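PDB 2Y3M: protein transport protein HOFQ from Aggregatibacter actinomycetemcomitans, which probably serves as an outer-membrane secretin in DNA uptake during natural competence, its extra-membranous domains binding DNA. Local coordinates for residues B[119-124]-B[136-141]. Sequence-based numbering, arbitrary orientation.
Sequences EVMKSL and GSITFD
Met-121, on helix 117-125, reaches across to strand 137-141 and spans Phe-140 and Ile-138, touching each with a different part of its chain. Its CG sits over the centre of the Phe-140 ring, 3.7 Å from the centroid and 7° off the ring normal, a CH-pi contact directed almost straight onto the face. Met-121 SD stands above the same face but farther out, 4.9 Å from the Phe-140 centroid, a longer Met-aromatic contact. The thioether end meets Ile-138 tip to tip, Met-121 CE lying 3.8 Å from Ile-138 CG2. Met-121 SD is 3.9 Å from Ile-138 CD1, so the methyl and the sulfur both rest on the two methyls of the isoleucine, CG2 and CD1. Bends at chi2 (-61°) and chi3 (-77°) of Met-121 fold the end of the chain back so that its methyl reaches Ile-138 while staying close to the ring. Met-121 CE is still 4.0 Å from Phe-140 CE1.

Ile-138 and Phe-140, two residues apart on the strand, present their side chains on the same side of the sheet. This is a helix packed on the antiparallel sheet of a small alpha+beta domain within the type II/III secretion short-domain family, and the protein's extra-membranous domains share a fold with type I KH domains. No hydrogen bond joins the two segments; the interface is apolar and buried.

Strand 137-141 is held on both flanks by backbone bonds, among them Ile-138 with Tyr-74 and Thr-139 with Leu-148. Leu-147 touches all three contact residues, and Leu-51 of the second subunit packs on Phe-140. On the helix, Lys-122 NZ makes a salt bridge to Glu-119 OE2 (3.2 Å), meeting it from above the carboxylate plane, and another with Asp-52 of that subunit.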
ATOM      1  N   GLU B 119     -25.238   5.406   6.699  1.00 43.11           N
ATOM      2  CA  GLU B 119     -26.251   4.755   7.533  1.00 45.14           C
ATOM      3  C   GLU B 119     -27.670   5.010   7.015  1.00 41.92           C
ATOM      4  O   GLU B 119     -28.496   4.093   6.977  1.00 42.96           O
ATOM      5  CB  GLU B 119     -26.125   5.173   9.005  1.00 48.69           C
ATOM      6  CG  GLU B 119     -24.782   4.830   9.661  1.00 54.87           C
ATOM      7  CD  GLU B 119     -24.500   3.333   9.747  1.00 61.86           C
ATOM      8  OE1 GLU B 119     -25.458   2.519   9.746  1.00 63.45           O
ATOM      9  OE2 GLU B 119     -23.306   2.965   9.826  1.00 66.45           O
ATOM     10  N   VAL B 120     -27.935   6.250   6.605  1.00 38.99           N
ATOM     11  CA  VAL B 120     -29.204   6.612   5.971  1.00 36.88           C
ATOM     12  C   VAL B 120     -29.427   5.755   4.724  1.00 36.04           C
ATOM     13  O   VAL B 120     -30.506   5.184   4.543  1.00 36.84           O
ATOM     14  CB  VAL B 120     -29.253   8.111   5.600  1.00 35.13           C
ATOM     15  CG1 VAL B 120     -30.549   8.461   4.866  1.00 33.65           C
ATOM     16  CG2 VAL B 120     -29.113   8.968   6.842  1.00 36.77           C
ATOM     17  N   MET B 121     -28.390   5.649   3.894  1.00 35.11           N
ATOM     18  CA  MET B 121     -28.434   4.844   2.675  1.00 35.11           C
ATOM     19  C   MET B 121     -28.686   3.358   2.923  1.00 37.43           C
ATOM     20  O   MET B 121     -29.392   2.721   2.152  1.00 37.87           O
ATOM     21  CB  MET B 121     -27.170   5.047   1.836  1.00 35.21           C
ATOM     22  CG  MET B 121     -27.144   6.386   1.111  1.00 33.48           C
ATOM     23  SD  MET B 121     -28.515   6.607  -0.053  1.00 32.67           S
ATOM     24  CE  MET B 121     -27.983   5.594  -1.428  1.00 33.44           C
ATOM     25  N   LYS B 122     -28.117   2.812   3.993  1.00 39.74           N
ATOM     26  CA  LYS B 122     -28.393   1.427   4.372  1.00 42.85           C
ATOM     27  C   LYS B 122     -29.854   1.253   4.771  1.00 43.53           C
ATOM     28  O   LYS B 122     -30.496   0.275   4.397  1.00 45.56           O
ATOM     29  CB  LYS B 122     -27.486   0.977   5.516  1.00 46.46           C
ATOM     30  CG  LYS B 122     -26.041   0.775   5.123  1.00 47.61           C
ATOM     31  CD  LYS B 122     -25.223   0.384   6.330  1.00 52.41           C
ATOM     32  CE  LYS B 122     -23.825   0.946   6.237  1.00 53.54           C
ATOM     33  NZ  LYS B 122     -23.075   0.740   7.509  1.00 59.09           N
ATOM     34  N   SER B 123     -30.368   2.208   5.536  1.00 42.91           N
ATOM     35  CA  SER B 123     -31.772   2.213   5.938  1.00 44.34           C
ATOM     36  C   SER B 123     -32.695   2.341   4.719  1.00 42.58           C
ATOM     37  O   SER B 123     -33.633   1.561   4.567  1.00 45.28           O
ATOM     38  CB  SER B 123     -32.029   3.342   6.942  1.00 44.46           C
ATOM     39  OG  SER B 123     -33.373   3.331   7.385  1.00 47.66           O
ATOM     40  N   LEU B 124     -32.405   3.308   3.847  1.00 39.12           N
ATOM     41  CA  LEU B 124     -33.203   3.550   2.639  1.00 38.61           C
ATOM     42  C   LEU B 124     -33.212   2.378   1.657  1.00 39.94           C
ATOM     43  O   LEU B 124     -34.241   2.089   1.049  1.00 41.90           O
ATOM     44  CB  LEU B 124     -32.714   4.796   1.896  1.00 35.98           C
ATOM     45  CG  LEU B 124     -32.784   6.194   2.515  1.00 35.34           C
ATOM     46  CD1 LEU B 124     -32.087   7.190   1.604  1.00 34.11           C
ATOM     47  CD2 LEU B 124     -34.208   6.618   2.757  1.00 37.12           C
ATOM     48  N   GLY B 136     -32.924   6.966 -11.609  1.00 40.40           N
ATOM     49  CA  GLY B 136     -32.476   7.597 -10.378  1.00 37.65           C
ATOM     50  C   GLY B 136     -31.053   7.263  -9.974  1.00 37.12           C
ATOM     51  O   GLY B 136     -30.539   6.173 -10.257  1.00 37.82           O
ATOM     52  N   SER B 137     -30.413   8.222  -9.315  1.00 36.02           N
ATOM     53  CA  SER B 137     -29.091   8.019  -8.756  1.00 35.22           C
ATOM     54  C   SER B 137     -28.944   8.832  -7.483  1.00 33.53           C
ATOM     55  O   SER B 137     -29.610   9.852  -7.303  1.00 33.31           O
ATOM     56  CB  SER B 137     -27.997   8.400  -9.760  1.00 37.77           C
ATOM     57  OG  SER B 137     -28.045   9.781 -10.065  1.00 39.12           O
ATOM     58  N   ILE B 138     -28.077   8.350  -6.600  1.00 32.65           N
ATOM     59  CA  ILE B 138     -27.665   9.094  -5.425  1.00 32.26           C
ATOM     60  C   ILE B 138     -26.150   9.098  -5.349  1.00 33.31           C
ATOM     61  O   ILE B 138     -25.499   8.093  -5.636  1.00 33.79           O
ATOM     62  CB  ILE B 138     -28.280   8.531  -4.125  1.00 30.83           C
ATOM     63  CG1 ILE B 138     -29.782   8.861  -4.066  1.00 30.86           C
ATOM     64  CG2 ILE B 138     -27.560   9.098  -2.898  1.00 31.10           C
ATOM     65  CD1 ILE B 138     -30.548   8.199  -2.913  1.00 30.47           C
ATOM     66  N   THR B 139     -25.593  10.253  -5.007  1.00 34.51           N
ATOM     67  CA  THR B 139     -24.180  10.354  -4.707  1.00 35.80           C
ATOM     68  C   THR B 139     -24.058  10.958  -3.308  1.00 35.63           C
ATOM     69  O   THR B 139     -24.717  11.953  -2.986  1.00 36.29           O
ATOM     70  CB  THR B 139     -23.401  11.141  -5.805  1.00 38.97           C
ATOM     71  OG1 THR B 139     -22.027  11.269  -5.436  1.00 40.87           O
ATOM     72  CG2 THR B 139     -23.963  12.519  -6.009  1.00 41.63           C
ATOM     73  N   PHE B 140     -23.248  10.328  -2.462  1.00 35.40           N
ATOM     74  CA  PHE B 140     -23.160  10.725  -1.057  1.00 35.52           C
ATOM     75  C   PHE B 140     -21.756  10.583  -0.491  1.00 37.24           C
ATOM     76  O   PHE B 140     -20.905   9.921  -1.082  1.00 37.96           O
ATOM     77  CB  PHE B 140     -24.161   9.938  -0.203  1.00 33.48           C
ATOM     78  CG  PHE B 140     -23.899   8.453  -0.151  1.00 32.47           C
ATOM     79  CD1 PHE B 140     -24.294   7.619  -1.204  1.00 31.31           C
ATOM     80  CD2 PHE B 140     -23.281   7.883   0.964  1.00 32.55           C
ATOM     81  CE1 PHE B 140     -24.077   6.244  -1.152  1.00 31.57           C
ATOM     82  CE2 PHE B 140     -23.048   6.506   1.029  1.00 33.22           C
ATOM     83  CZ  PHE B 140     -23.446   5.680  -0.032  1.00 32.98           C
ATOM     84  N   ASP B 141     -21.534  11.195   0.670  1.00 38.51           N
ATOM     85  CA  ASP B 141     -20.214  11.252   1.268  1.00 40.79           C
ATOM     86  C   ASP B 141     -20.334  11.470   2.771  1.00 41.58           C
ATOM     87  O   ASP B 141     -20.947  12.435   3.208  1.00 42.69           O
ATOM     88  CB  ASP B 141     -19.432  12.402   0.630  1.00 43.84           C
ATOM     89  CG  ASP B 141     -17.946  12.280   0.824  1.00 46.99           C
ATOM     90  OD1 ASP B 141     -17.508  11.966   1.948  1.00 48.62           O
ATOM     91  OD2 ASP B 141     -17.209  12.513  -0.155  1.00 50.42           O
TER